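Local coordinates for periplasmic binding protein (Mycobacterium smegmatis, PDB 4MDY), which probably captures an iron-containing solute, such as a siderophore complex, outside the cell membrane and delivers it to an ABC transporter for uptake, at residues T55-G60 against I271-P276; K265-A270 against P280-Q285. All coordinates share one frame; numbering follows the deposited sequence.

The chain first lays down 55-60, the loop that leaves strand 53-55, and meets its partner more than two hundred residues later, when 271-276 ends helix 265-273. Interaction 1 therefore closes a very long loop, one that takes in the whole four-stranded parallel sheet ending at strand 260-262. Interaction 2 is local: 265-270 and 280-285 belong to successive helices joined by a short turn. The two contacts cross, because 271-276 lies between the halves of interaction 2 while 55-60 precedes both, and they share helix 265-273. Its side chains thus bind the early loop through one contact and helix 279-294 through the other; K265 also reaches G59 O.

Interaction 1. Residues T55-G60 against I271-P276; sequences TDWFGG and IAFASP
W57 and F58 bring two neighbouring aromatic rings up to A272 and F273 at the end of a helix. The indole lies obliquely to the F273 ring: the centroid of its six-membered ring is 5.4 Å from that of F273, with the planes at 49°. W57 CE3 stands over one face of the phenyl ring, 3.7 Å from F273 CE1, and the two side chains run past each other in opposite directions. With CG anti to the backbone N (chi1 -180°), the indole reaches out from the loop toward the helix. Its far rim also meets A272, W57 CH2 lying 3.9 Å from A272 CB, while A272 O approaches the indole edge in the ring plane.

F58 comes in beside this pair. Its CG sits between the backbone N and the carbonyl carbon (chi1 73°), which folds the phenyl ring back against its neighbour, so that F58 CD1 lies 3.5 Å above the indole plane, offset toward the rim. The outer edge of F58 meets the A272 methyl, with F58 CZ 3.9 Å from A272 CB, and F58 CE1 is 4.2 Å from F273 CE1. Alanine suits this helix position because its small methyl lets the indole edge reach A272 O and gives F58 an apolar patch; the broad phenylalanine beside it supplies a surface for the indole. The attraction is largely dispersive and hydrophobic, and A272 O takes a hydrogen bond from R197.

W66 meets F58 and F273, and F131 meets W57, extending an aromatic cluster that may line the solute site of this family 8 binding protein. A PEG beside F58, probably from the crystallisation liquor, may mark a pocket. F273 also touches Q41 and D42 of helix 40-46. The contact joins the loop after strand 53-55 to the C-terminal end of helix 265-273.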
# COMPACT_ATOMS: atom_id res chain seq x y z
N THR A 55 5.22 12.32 -3.21
CA THR A 55 6.28 11.55 -3.87
C THR A 55 5.64 10.45 -4.72
O THR A 55 4.85 9.64 -4.22
CB THR A 55 7.26 10.97 -2.83
OG1 THR A 55 7.81 12.04 -2.06
CG2 THR A 55 8.38 10.22 -3.49
N ASP A 56 5.98 10.45 -6.00
CA ASP A 56 5.43 9.50 -6.96
C ASP A 56 6.03 8.13 -6.72
O ASP A 56 7.18 8.00 -6.30
CB ASP A 56 5.71 9.97 -8.40
CG ASP A 56 4.76 9.36 -9.42
OD1 ASP A 56 3.74 8.75 -9.05
OD2 ASP A 56 5.04 9.49 -10.62
N TRP A 57 5.24 7.09 -6.97
CA TRP A 57 5.70 5.71 -6.87
C TRP A 57 5.58 5.01 -8.23
O TRP A 57 6.59 4.69 -8.85
CB TRP A 57 4.92 4.98 -5.76
CG TRP A 57 5.30 3.55 -5.55
CD1 TRP A 57 6.42 2.90 -6.02
CD2 TRP A 57 4.58 2.59 -4.78
NE1 TRP A 57 6.41 1.59 -5.60
CE2 TRP A 57 5.29 1.38 -4.84
CE3 TRP A 57 3.38 2.64 -4.05
CZ2 TRP A 57 4.85 0.22 -4.20
CZ3 TRP A 57 2.95 1.49 -3.41
CH2 TRP A 57 3.68 0.29 -3.49
N PHE A 58 4.36 4.78 -8.69
CA PHE A 58 4.14 4.20 -10.03
C PHE A 58 2.75 4.54 -10.57
O PHE A 58 1.93 5.12 -9.87
CB PHE A 58 4.35 2.68 -10.01
CG PHE A 58 3.25 1.92 -9.32
CD1 PHE A 58 3.17 1.88 -7.93
CD2 PHE A 58 2.30 1.22 -10.06
CE1 PHE A 58 2.15 1.17 -7.30
CE2 PHE A 58 1.28 0.50 -9.43
CZ PHE A 58 1.21 0.48 -8.05
N GLY A 59 2.52 4.17 -11.84
CA GLY A 59 1.21 4.31 -12.47
C GLY A 59 0.95 5.59 -13.25
O GLY A 59 -0.09 5.71 -13.89
N GLY A 60 1.87 6.54 -13.19
CA GLY A 60 1.73 7.81 -13.91
C GLY A 60 0.44 8.56 -13.62
O GLY A 60 -0.18 9.12 -14.52
N ILE A 271 -4.39 -2.34 -3.91
CA ILE A 271 -3.70 -3.36 -3.11
C ILE A 271 -2.29 -2.92 -2.71
O ILE A 271 -1.90 -3.05 -1.55
CB ILE A 271 -3.64 -4.71 -3.85
CG1 ILE A 271 -5.05 -5.28 -4.00
CG2 ILE A 271 -2.73 -5.70 -3.13
CD1 ILE A 271 -5.18 -6.35 -5.07
N ALA A 272 -1.55 -2.37 -3.67
CA ALA A 272 -0.19 -1.90 -3.45
C ALA A 272 -0.13 -0.80 -2.40
O ALA A 272 0.72 -0.84 -1.52
CB ALA A 272 0.42 -1.39 -4.75
N PHE A 273 -1.02 0.18 -2.50
CA PHE A 273 -1.02 1.30 -1.57
C PHE A 273 -1.46 0.92 -0.15
O PHE A 273 -0.98 1.51 0.82
CB PHE A 273 -1.88 2.44 -2.10
CG PHE A 273 -1.12 3.43 -2.92
CD1 PHE A 273 -0.68 3.10 -4.20
CD2 PHE A 273 -0.81 4.68 -2.41
CE1 PHE A 273 0.04 4.01 -4.96
CE2 PHE A 273 -0.09 5.59 -3.15
CZ PHE A 273 0.34 5.25 -4.43
N ALA A 274 -2.37 -0.04 -0.05
CA ALA A 274 -2.79 -0.57 1.26
C ALA A 274 -3.01 0.57 2.27
O ALA A 274 -2.41 0.58 3.34
CB ALA A 274 -1.75 -1.55 1.77
N SER A 275 -3.85 1.52 1.89
CA SER A 275 -4.02 2.75 2.66
C SER A 275 -5.45 2.89 3.19
O SER A 275 -6.34 2.14 2.79
CB SER A 275 -3.68 3.94 1.77
OG SER A 275 -4.79 4.32 0.98
N PRO A 276 -5.68 3.86 4.09
CA PRO A 276 -7.04 4.13 4.57
C PRO A 276 -8.04 4.48 3.45
O PRO A 276 -9.24 4.27 3.60
CB PRO A 276 -6.85 5.33 5.50
CG PRO A 276 -5.46 5.19 6.00
CD PRO A 276 -4.67 4.62 4.86

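Interaction 2. Residues K265-A270 against P280-Q285; sequences KELAGA and PVVADQ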
# COMPACT_ATOMS: atom_id res chain seq x y z
N LYS A 265 -5.86 -2.14 -13.32
CA LYS A 265 -4.82 -1.25 -12.81
C LYS A 265 -5.20 -0.63 -11.46
O LYS A 265 -4.37 -0.55 -10.55
CB LYS A 265 -4.52 -0.14 -13.81
CG LYS A 265 -3.34 0.72 -13.39
CD LYS A 265 -3.28 2.00 -14.19
CE LYS A 265 -1.96 2.71 -14.02
NZ LYS A 265 -1.99 3.99 -14.77
N GLU A 266 -6.45 -0.19 -11.34
CA GLU A 266 -6.87 0.50 -10.12
C GLU A 266 -6.87 -0.45 -8.93
O GLU A 266 -6.44 -0.08 -7.84
CB GLU A 266 -8.24 1.18 -10.26
CG GLU A 266 -8.38 2.36 -9.31
CD GLU A 266 -9.80 2.77 -9.01
OE1 GLU A 266 -10.75 2.18 -9.59
OE2 GLU A 266 -9.97 3.70 -8.19
N LEU A 267 -7.31 -1.68 -9.14
CA LEU A 267 -7.34 -2.65 -8.05
C LEU A 267 -5.91 -3.06 -7.68
O LEU A 267 -5.59 -3.17 -6.50
CB LEU A 267 -8.21 -3.86 -8.40
CG LEU A 267 -8.29 -4.94 -7.33
CD1 LEU A 267 -8.65 -4.36 -5.96
CD2 LEU A 267 -9.31 -5.99 -7.74
N ALA A 268 -5.04 -3.24 -8.68
CA ALA A 268 -3.63 -3.52 -8.42
C ALA A 268 -3.03 -2.38 -7.62
O ALA A 268 -2.32 -2.61 -6.64
CB ALA A 268 -2.86 -3.71 -9.72
N GLY A 269 -3.31 -1.15 -8.03
CA GLY A 269 -2.81 0.03 -7.32
C GLY A 269 -3.34 0.09 -5.90
O GLY A 269 -2.60 0.37 -4.96
N ALA A 270 -4.63 -0.20 -5.74
CA ALA A 270 -5.27 -0.13 -4.43
C ALA A 270 -4.65 -1.13 -3.45
O ALA A 270 -4.37 -0.78 -2.31
CB ALA A 270 -6.77 -0.32 -4.55
N PRO A 280 -10.68 0.48 1.02
CA PRO A 280 -12.10 0.47 0.62
C PRO A 280 -12.32 0.10 -0.85
O PRO A 280 -13.30 -0.59 -1.16
CB PRO A 280 -12.56 1.90 0.92
CG PRO A 280 -11.72 2.29 2.10
CD PRO A 280 -10.37 1.68 1.82
N VAL A 281 -11.43 0.53 -1.74
CA VAL A 281 -11.51 0.14 -3.15
C VAL A 281 -11.31 -1.38 -3.32
O VAL A 281 -11.99 -2.02 -4.13
CB VAL A 281 -10.49 0.91 -4.02
CG1 VAL A 281 -10.46 0.37 -5.45
CG2 VAL A 281 -10.80 2.39 -4.01
N VAL A 282 -10.39 -1.94 -2.55
CA VAL A 282 -10.15 -3.39 -2.55
C VAL A 282 -11.39 -4.12 -2.04
O VAL A 282 -11.81 -5.11 -2.64
CB VAL A 282 -8.90 -3.76 -1.71
CG1 VAL A 282 -8.70 -5.27 -1.68
CG2 VAL A 282 -7.65 -3.06 -2.23
N ALA A 283 -11.99 -3.62 -0.96
CA ALA A 283 -13.19 -4.25 -0.40
C ALA A 283 -14.38 -4.16 -1.37
O ALA A 283 -15.26 -5.02 -1.35
CB ALA A 283 -13.54 -3.64 0.95
N ASP A 284 -14.41 -3.13 -2.21
CA ASP A 284 -15.46 -3.01 -3.23
C ASP A 284 -15.24 -3.97 -4.39
O ASP A 284 -16.15 -4.70 -4.77
CB ASP A 284 -15.54 -1.58 -3.78
CG ASP A 284 -16.37 -0.66 -2.92
OD1 ASP A 284 -17.16 -1.15 -2.09
OD2 ASP A 284 -16.24 0.57 -3.08
N GLN A 285 -14.03 -3.95 -4.96
CA GLN A 285 -13.80 -4.55 -6.28
C GLN A 285 -13.29 -5.99 -6.26
O GLN A 285 -13.55 -6.75 -7.20
CB GLN A 285 -12.84 -3.68 -7.09
CG GLN A 285 -13.36 -2.27 -7.33
CD GLN A 285 -12.53 -1.48 -8.33
OE1 GLN A 285 -11.78 -2.04 -9.13
NE2 GLN A 285 -12.68 -0.15 -8.31
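A270 meets V281 and V282 where two successive, roughly antiparallel helices pack near the C terminus. The axes of segments 265-270 and 280-285 come within 9.0 Å, their N-to-C directions 132° apart, so the chain largely reverses between them. The apolar contacts centre on A270 CB, which lies 3.7 Å from V282 CG2 and 3.9 Å from V281 CG1. A methyl this short allows the A270 and V282 CA atoms to come within 6.2 Å, and the branched valines fill the space around it. L267 crosses V282 at about a right angle and sets CD1 3.8 Å from V282 CA.

One polar bond spans the helices. Q285 NE2 donates to E266 OE1 over 3.3 Å, with an N-H...O angle of 155°. The acceptor lies near the amide plane, yet the NH approaches from above the carboxylate, 52° out of its plane. Both side chains are extended beyond CG and cross at about a right angle, a length that suits glutamate and glutamine to bridging beside the apolar contacts.

W68 of helix 67-73 touches E266, A270 and V281. Chemically, then, close apolar packing holds this helix pair, joined by one long bond, probably strengthened by the carboxylate charge, whose indirect approach to the carboxylate suggests a modest contribution.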